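Local coordinates for substrate binding periplasmic protein (Ralstonia solanacearum, PDB 3LOP) that probably captures leucine or a related amino acid in the periplasm as the substrate-binding component of a transport system, at residues L95-A109 with D115-Q127. Residues are numbered along the deposited sequence; the frame is centred on the assembly and turned at random.
Sequences LAEARLPLVGPATGA and DPLVFPIKASYQQ. With LEU (leucine), chain B.
Gly108 sits over one face of the Tyr125 ring, its CA almost above the centroid (3.7 Å, 4° off the normal), a CH-pi contact. Beside it, Tyr125 N donates to Gly108 O at 2.9 Å in a nearly straight bond (178° at the hydrogen), and a water joins the same carbonyl to Gln126 N. One glycine thus meets both the ring and the first turn of helix 125-138, whose N-cap is Ser124. Thr107 OG1, swung away from its own backbone N (chi1 156°), accepts from Ala109 N in an ST turn and shares a second hydrogen bond with Thr83 OG1.

Farther back, strands 102-103 and 118-119 run parallel at the edge of the five-stranded sheet. Leu102 N reaches Leu117 O at 2.7 Å, and Phe119 N reaches Leu102 O at 2.8 Å; Gly104 N then donates to Phe119 O. Leu117 CD1 packs against Leu95 O, 3.1 Å away, in helix 94-98, while Val118 CG2 meets Leu95 CD1 at 3.7 Å.

Beyond this pairing both segments continue to the ligand cleft, where Ala106, Lys122 and Tyr125 belong to a magnesium site. Ala106 O accepts from the amino group of the bound leucine at 2.7 Å, as suits a protonated amine.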
ATOM      1  N   LEU A  95      10.276 -10.340  13.366  1.00  4.32           N
ATOM      2  CA  LEU A  95       8.924 -10.819  13.615  1.00  4.24           C
ATOM      3  C   LEU A  95       8.950 -12.189  14.283  1.00  3.98           C
ATOM      4  O   LEU A  95       8.167 -12.456  15.190  1.00  3.83           O
ATOM      5  CB  LEU A  95       8.134 -10.896  12.307  1.00  4.77           C
ATOM      6  CG  LEU A  95       7.996  -9.592  11.515  1.00  6.06           C
ATOM      7  CD1 LEU A  95       7.234  -9.871  10.227  1.00  7.53           C
ATOM      8  CD2 LEU A  95       7.275  -8.545  12.349  1.00  5.88           C
ATOM      9  N   ALA A  96       9.855 -13.053  13.833  1.00  4.22           N
ATOM     10  CA  ALA A  96       9.968 -14.395  14.397  1.00  3.71           C
ATOM     11  C   ALA A  96      10.348 -14.338  15.872  1.00  4.32           C
ATOM     12  O   ALA A  96       9.839 -15.102  16.689  1.00  4.22           O
ATOM     13  CB  ALA A  96      11.010 -15.197  13.627  1.00  4.58           C
ATOM     14  N   GLU A  97      11.253 -13.427  16.201  1.00  3.85           N
ATOM     15  CA  GLU A  97      11.720 -13.272  17.570  1.00  3.96           C
ATOM     16  C   GLU A  97      10.601 -12.826  18.504  1.00  4.57           C
ATOM     17  O   GLU A  97      10.504 -13.284  19.645  1.00  4.51           O
ATOM     18  CB  GLU A  97      12.861 -12.260  17.590  1.00  5.48           C
ATOM     19  CG  GLU A  97      13.392 -11.910  18.962  1.00  7.51           C
ATOM     20  CD  GLU A  97      14.526 -10.922  18.864  1.00 11.16           C
ATOM     21  OE1 GLU A  97      15.615 -11.317  18.395  1.00 13.65           O
ATOM     22  OE2 GLU A  97      14.322  -9.747  19.232  1.00 13.67           O
ATOM     23  N   ALA A  98       9.748 -11.936  18.010  1.00  3.37           N
ATOM     24  CA  ALA A  98       8.646 -11.424  18.806  1.00  4.14           C
ATOM     25  C   ALA A  98       7.361 -12.230  18.618  1.00  4.86           C
ATOM     26  O   ALA A  98       6.389 -12.010  19.334  1.00  6.01           O
ATOM     27  CB  ALA A  98       8.388  -9.961  18.444  1.00  4.30           C
ATOM     28  N   ARG A  99       7.368 -13.166  17.669  1.00  5.03           N
ATOM     29  CA  ARG A  99       6.177 -13.962  17.360  1.00  4.33           C
ATOM     30  C   ARG A  99       5.046 -12.978  17.098  1.00  4.80           C
ATOM     31  O   ARG A  99       3.898 -13.204  17.478  1.00  5.48           O
ATOM     32  CB  ARG A  99       5.812 -14.888  18.524  1.00  5.67           C
ATOM     33  CG  ARG A  99       6.782 -16.049  18.691  1.00  5.90           C
ATOM     34  CD  ARG A  99       6.361 -16.996  19.814  1.00  7.00           C
ATOM     35  NE  ARG A  99       6.392 -16.340  21.116  1.00  7.11           N
ATOM     36  CZ  ARG A  99       5.319 -15.925  21.780  1.00  7.36           C
ATOM     37  NH1 ARG A  99       4.106 -16.103  21.272  1.00  9.83           N
ATOM     38  NH2 ARG A  99       5.463 -15.319  22.952  1.00  8.67           N
ATOM     39  N   LEU A 100       5.387 -11.889  16.423  1.00  4.63           N
ATOM     40  CA  LEU A 100       4.439 -10.825  16.134  1.00  4.27           C
ATOM     41  C   LEU A 100       3.930 -10.823  14.701  1.00  4.59           C
ATOM     42  O   LEU A 100       4.700 -10.636  13.762  1.00  5.66           O
ATOM     43  CB  LEU A 100       5.096  -9.475  16.429  1.00  6.41           C
ATOM     44  CG  LEU A 100       4.186  -8.248  16.432  1.00  7.04           C
ATOM     45  CD1 LEU A 100       3.240  -8.323  17.615  1.00  9.48           C
ATOM     46  CD2 LEU A 100       5.033  -6.984  16.509  1.00  9.44           C
ATOM     47  N   PRO A 101       2.619 -11.028  14.514  1.00  4.39           N
ATOM     48  CA  PRO A 101       2.083 -11.029  13.152  1.00  5.22           C
ATOM     49  C   PRO A 101       2.061  -9.621  12.562  1.00  4.73           C
ATOM     50  O   PRO A 101       1.766  -8.649  13.259  1.00  5.51           O
ATOM     51  CB  PRO A 101       0.681 -11.608  13.332  1.00  6.57           C
ATOM     52  CG  PRO A 101       0.307 -11.171  14.710  1.00  9.95           C
ATOM     53  CD  PRO A 101       1.581 -11.387  15.496  1.00  5.84           C
ATOM     54  N   LEU A 102       2.408  -9.522  11.284  1.00  3.40           N
ATOM     55  CA  LEU A 102       2.401  -8.251  10.570  1.00  4.61           C
ATOM     56  C   LEU A 102       1.198  -8.313   9.636  1.00  3.76           C
ATOM     57  O   LEU A 102       1.212  -9.030   8.638  1.00  3.38           O
ATOM     58  CB  LEU A 102       3.695  -8.071   9.766  1.00  5.55           C
ATOM     59  CG  LEU A 102       3.713  -6.973   8.695  1.00  8.26           C
ATOM     60  CD1 LEU A 102       3.165  -5.678   9.256  1.00  9.26           C
ATOM     61  CD2 LEU A 102       5.134  -6.776   8.180  1.00  8.25           C
ATOM     62  N   VAL A 103       0.156  -7.562   9.978  1.00  2.58           N
ATOM     63  CA  VAL A 103      -1.067  -7.550   9.192  1.00  3.11           C
ATOM     64  C   VAL A 103      -1.105  -6.383   8.222  1.00  3.12           C
ATOM     65  O   VAL A 103      -0.881  -5.234   8.602  1.00  3.69           O
ATOM     66  CB  VAL A 103      -2.310  -7.481  10.112  1.00  3.20           C
ATOM     67  CG1 VAL A 103      -3.581  -7.395   9.277  1.00  4.63           C
ATOM     68  CG2 VAL A 103      -2.355  -8.709  11.010  1.00  5.35           C
ATOM     69  N   GLY A 104      -1.364  -6.697   6.959  1.00  3.02           N
ATOM     70  CA  GLY A 104      -1.461  -5.668   5.943  1.00  3.79           C
ATOM     71  C   GLY A 104      -0.226  -4.846   5.634  1.00  3.00           C
ATOM     72  O   GLY A 104      -0.301  -3.618   5.636  1.00  3.85           O
ATOM     73  N   PRO A 105       0.926  -5.479   5.377  1.00  3.91           N
ATOM     74  CA  PRO A 105       2.113  -4.680   5.063  1.00  3.78           C
ATOM     75  C   PRO A 105       1.733  -3.779   3.885  1.00  3.88           C
ATOM     76  O   PRO A 105       1.060  -4.224   2.951  1.00  4.35           O
ATOM     77  CB  PRO A 105       3.158  -5.737   4.700  1.00  4.35           C
ATOM     78  CG  PRO A 105       2.329  -6.914   4.232  1.00  4.19           C
ATOM     79  CD  PRO A 105       1.191  -6.918   5.216  1.00  3.20           C
ATOM     80  N   ALA A 106       2.149  -2.519   3.937  1.00  3.89           N
ATOM     81  CA  ALA A 106       1.802  -1.554   2.895  1.00  5.38           C
ATOM     82  C   ALA A 106       2.581  -1.685   1.589  1.00  5.83           C
ATOM     83  O   ALA A 106       2.846  -0.693   0.909  1.00  8.26           O
ATOM     84  CB  ALA A 106       1.938  -0.139   3.449  1.00  5.11           C
ATOM     85  N   THR A 107       2.933  -2.915   1.239  1.00  6.36           N
ATOM     86  CA  THR A 107       3.663  -3.204   0.012  1.00  5.88           C
ATOM     87  C   THR A 107       3.109  -4.495  -0.574  1.00  6.89           C
ATOM     88  O   THR A 107       2.766  -5.418   0.163  1.00  5.96           O
ATOM     89  CB  THR A 107       5.182  -3.375   0.273  1.00  8.20           C
ATOM     90  OG1 THR A 107       5.759  -4.178  -0.765  1.00  7.48           O
ATOM     91  CG2 THR A 107       5.428  -4.033   1.622  1.00  9.35           C
ATOM     92  N   GLY A 108       3.009  -4.551  -1.898  1.00  4.55           N
ATOM     93  CA  GLY A 108       2.497  -5.744  -2.547  1.00  5.94           C
ATOM     94  C   GLY A 108       3.595  -6.617  -3.132  1.00  5.53           C
ATOM     95  O   GLY A 108       3.356  -7.389  -4.059  1.00  4.75           O
ATOM     96  N   ALA A 109       4.804  -6.504  -2.590  1.00  4.03           N
ATOM     97  CA  ALA A 109       5.929  -7.295  -3.081  1.00  5.26           C
ATOM     98  C   ALA A 109       5.621  -8.790  -3.039  1.00  5.45           C
ATOM     99  O   ALA A 109       4.871  -9.257  -2.182  1.00  5.78           O
ATOM    100  CB  ALA A 109       7.175  -6.996  -2.260  1.00  6.14           C
ATOM    101  N   ASP A 115       6.291 -15.556   4.373  1.00 10.97           N
ATOM    102  CA  ASP A 115       6.641 -15.585   5.791  1.00 10.26           C
ATOM    103  C   ASP A 115       5.412 -15.908   6.637  1.00  8.69           C
ATOM    104  O   ASP A 115       4.387 -15.232   6.540  1.00  8.47           O
ATOM    105  CB  ASP A 115       7.230 -14.236   6.211  1.00 10.55           C
ATOM    106  CG  ASP A 115       7.869 -14.279   7.587  1.00 12.65           C
ATOM    107  OD1 ASP A 115       7.156 -14.542   8.577  1.00 13.09           O
ATOM    108  OD2 ASP A 115       9.093 -14.050   7.678  1.00 14.19           O
ATOM    109  N   PRO A 116       5.504 -16.934   7.498  1.00  9.31           N
ATOM    110  CA  PRO A 116       4.376 -17.328   8.348  1.00  8.70           C
ATOM    111  C   PRO A 116       3.768 -16.226   9.213  1.00  7.55           C
ATOM    112  O   PRO A 116       2.604 -16.318   9.606  1.00  7.22           O
ATOM    113  CB  PRO A 116       4.957 -18.475   9.179  1.00 10.72           C
ATOM    114  CG  PRO A 116       6.405 -18.114   9.284  1.00 12.66           C
ATOM    115  CD  PRO A 116       6.719 -17.683   7.866  1.00  9.78           C
ATOM    116  N   LEU A 117       4.545 -15.187   9.510  1.00  5.18           N
ATOM    117  CA  LEU A 117       4.043 -14.093  10.336  1.00  5.17           C
ATOM    118  C   LEU A 117       3.594 -12.863   9.556  1.00  4.29           C
ATOM    119  O   LEU A 117       3.153 -11.879  10.152  1.00  4.68           O
ATOM    120  CB  LEU A 117       5.094 -13.695  11.376  1.00  6.22           C
ATOM    121  CG  LEU A 117       5.227 -14.690  12.532  1.00  7.59           C
ATOM    122  CD1 LEU A 117       6.380 -14.297  13.442  1.00  8.90           C
ATOM    123  CD2 LEU A 117       3.918 -14.721  13.312  1.00  8.39           C
ATOM    124  N   VAL A 118       3.702 -12.910   8.232  1.00  4.29           N
ATOM    125  CA  VAL A 118       3.281 -11.777   7.415  1.00  4.62           C
ATOM    126  C   VAL A 118       1.960 -12.102   6.729  1.00  4.35           C
ATOM    127  O   VAL A 118       1.830 -13.126   6.056  1.00  4.74           O
ATOM    128  CB  VAL A 118       4.349 -11.416   6.365  1.00  4.28           C
ATOM    129  CG1 VAL A 118       3.900 -10.210   5.560  1.00  5.60           C
ATOM    130  CG2 VAL A 118       5.669 -11.109   7.062  1.00  6.39           C
ATOM    131  N   PHE A 119       0.982 -11.218   6.911  1.00  3.96           N
ATOM    132  CA  PHE A 119      -0.351 -11.399   6.348  1.00  3.03           C
ATOM    133  C   PHE A 119      -0.739 -10.310   5.352  1.00  3.74           C
ATOM    134  O   PHE A 119      -1.421  -9.342   5.704  1.00  3.33           O
ATOM    135  CB  PHE A 119      -1.390 -11.452   7.475  1.00  3.62           C
ATOM    136  CG  PHE A 119      -1.218 -12.622   8.405  1.00  3.91           C
ATOM    137  CD1 PHE A 119      -0.243 -12.610   9.399  1.00  4.73           C
ATOM    138  CD2 PHE A 119      -2.025 -13.748   8.269  1.00  4.48           C
ATOM    139  CE1 PHE A 119      -0.077 -13.706  10.245  1.00  5.57           C
ATOM    140  CE2 PHE A 119      -1.869 -14.848   9.110  1.00  5.04           C
ATOM    141  CZ  PHE A 119      -0.894 -14.829  10.098  1.00  4.99           C
ATOM    142  N   PRO A 120      -0.307 -10.453   4.090  1.00  3.53           N
ATOM    143  CA  PRO A 120      -0.637  -9.457   3.069  1.00  3.29           C
ATOM    144  C   PRO A 120      -2.133  -9.468   2.785  1.00  3.63           C
ATOM    145  O   PRO A 120      -2.748 -10.534   2.692  1.00  4.26           O
ATOM    146  CB  PRO A 120       0.185  -9.913   1.866  1.00  5.28           C
ATOM    147  CG  PRO A 120       0.231 -11.408   2.036  1.00  5.11           C
ATOM    148  CD  PRO A 120       0.495 -11.552   3.521  1.00  5.58           C
ATOM    149  N   ILE A 121      -2.715  -8.283   2.648  1.00  3.29           N
ATOM    150  CA  ILE A 121      -4.139  -8.178   2.365  1.00  3.81           C
ATOM    151  C   ILE A 121      -4.403  -7.854   0.898  1.00  4.00           C
ATOM    152  O   ILE A 121      -5.028  -8.635   0.184  1.00  5.10           O
ATOM    153  CB  ILE A 121      -4.799  -7.091   3.243  1.00  4.08           C
ATOM    154  CG1 ILE A 121      -4.779  -7.528   4.712  1.00  2.65           C
ATOM    155  CG2 ILE A 121      -6.227  -6.827   2.773  1.00  4.13           C
ATOM    156  CD1 ILE A 121      -5.320  -6.480   5.679  1.00  2.85           C
ATOM    157  N   LYS A 122      -3.903  -6.714   0.441  1.00  5.03           N
ATOM    158  CA  LYS A 122      -4.150  -6.297  -0.933  1.00  4.60           C
ATOM    159  C   LYS A 122      -3.516  -7.158  -2.020  1.00  4.58           C
ATOM    160  O   LYS A 122      -2.487  -7.808  -1.808  1.00  4.94           O
ATOM    161  CB  LYS A 122      -3.728  -4.837  -1.116  1.00  4.79           C
ATOM    162  CG  LYS A 122      -2.238  -4.578  -1.052  1.00  6.98           C
ATOM    163  CD  LYS A 122      -1.985  -3.110  -0.722  1.00  7.80           C
ATOM    164  CE  LYS A 122      -0.513  -2.740  -0.813  1.00  8.40           C
ATOM    165  NZ  LYS A 122      -0.111  -2.426  -2.215  1.00 10.76           N
ATOM    166  N   ALA A 123      -4.163  -7.165  -3.184  1.00  4.40           N
ATOM    167  CA  ALA A 123      -3.665  -7.903  -4.338  1.00  4.35           C
ATOM    168  C   ALA A 123      -2.230  -7.429  -4.550  1.00  4.98           C
ATOM    169  O   ALA A 123      -1.914  -6.265  -4.300  1.00  5.34           O
ATOM    170  CB  ALA A 123      -4.521  -7.604  -5.564  1.00  5.87           C
ATOM    171  N   SER A 124      -1.377  -8.336  -5.016  1.00  4.35           N
ATOM    172  CA  SER A 124       0.050  -8.069  -5.208  1.00  3.85           C
ATOM    173  C   SER A 124       0.452  -7.160  -6.366  1.00  3.85           C
ATOM    174  O   SER A 124      -0.334  -6.886  -7.269  1.00  4.04           O
ATOM    175  CB  SER A 124       0.785  -9.393  -5.379  1.00  4.42           C
ATOM    176  OG  SER A 124       0.543  -9.920  -6.676  1.00  6.62           O
ATOM    177  N   TYR A 125       1.706  -6.713  -6.334  1.00  4.16           N
ATOM    178  CA  TYR A 125       2.240  -5.870  -7.396  1.00  4.31           C
ATOM    179  C   TYR A 125       2.233  -6.632  -8.715  1.00  5.50           C
ATOM    180  O   TYR A 125       1.971  -6.053  -9.770  1.00  5.29           O
ATOM    181  CB  TYR A 125       3.682  -5.436  -7.107  1.00  3.94           C
ATOM    182  CG  TYR A 125       3.846  -4.414  -6.009  1.00  4.51           C
ATOM    183  CD1 TYR A 125       2.834  -3.504  -5.712  1.00  4.50           C
ATOM    184  CD2 TYR A 125       5.047  -4.317  -5.309  1.00  4.61           C
ATOM    185  CE1 TYR A 125       3.016  -2.517  -4.743  1.00  3.75           C
ATOM    186  CE2 TYR A 125       5.241  -3.338  -4.343  1.00  3.66           C
ATOM    187  CZ  TYR A 125       4.221  -2.442  -4.066  1.00  4.75           C
ATOM    188  OH  TYR A 125       4.395  -1.474  -3.109  1.00  5.81           O
ATOM    189  N   GLN A 126       2.529  -7.928  -8.660  1.00  5.31           N
ATOM    190  CA  GLN A 126       2.543  -8.727  -9.881  1.00  6.07           C
ATOM    191  C   GLN A 126       1.150  -8.779 -10.500  1.00  5.32           C
ATOM    192  O   GLN A 126       1.009  -8.733 -11.718  1.00  5.99           O
ATOM    193  CB  GLN A 126       3.044 -10.144  -9.600  1.00  8.05           C
ATOM    194  CG  GLN A 126       3.335 -10.952 -10.868  1.00 11.49           C
ATOM    195  CD  GLN A 126       4.372 -10.288 -11.761  1.00 13.84           C
ATOM    196  OE1 GLN A 126       5.493 -10.010 -11.330  1.00 17.67           O
ATOM    197  NE2 GLN A 126       4.003 -10.031 -13.013  1.00 14.53           N
ATOM    198  N   GLN A 127       0.120  -8.872  -9.663  1.00  4.98           N
ATOM    199  CA  GLN A 127      -1.243  -8.894 -10.178  1.00  5.15           C
ATOM    200  C   GLN A 127      -1.547  -7.554 -10.839  1.00  5.00           C
ATOM    201  O   GLN A 127      -2.176  -7.510 -11.895  1.00  5.28           O
ATOM    202  CB  GLN A 127      -2.254  -9.157  -9.060  1.00  4.95           C
ATOM    203  CG  GLN A 127      -2.183 -10.546  -8.454  1.00  6.76           C
ATOM    204  CD  GLN A 127      -3.283 -10.778  -7.435  1.00  6.95           C
ATOM    205  OE1 GLN A 127      -4.440 -11.013  -7.793  1.00 11.96           O
ATOM    206  NE2 GLN A 127      -2.933 -10.691  -6.159  1.00  5.31           N
TER
HETATM  207  N   LEU B 400       5.319   0.399   0.730  1.00  4.82           N
HETATM  208  CA  LEU B 400       5.800   1.489  -0.164  1.00  7.09           C
HETATM  209  C   LEU B 400       4.702   2.513  -0.373  1.00  7.25           C
HETATM  210  O   LEU B 400       5.045   3.653  -0.743  1.00  7.88           O
HETATM  211  CB  LEU B 400       6.207   0.897  -1.502  1.00  3.61           C
HETATM  212  CG  LEU B 400       7.092  -0.304  -1.190  1.00  7.47           C
HETATM  213  CD1 LEU B 400       6.815  -1.404  -2.114  1.00  1.00           C
HETATM  214  CD2 LEU B 400       8.513   0.090  -1.237  1.00  1.00           C
HETATM  215  OXT LEU B 400       3.519   2.158  -0.166  1.00  8.31           O
HETATM  216  O   HOH W   1      -1.727  -5.663   2.329  1.00  5.78           O
HETATM  217  O   HOH W   2       4.039  -9.105  -6.296  1.00  9.45           O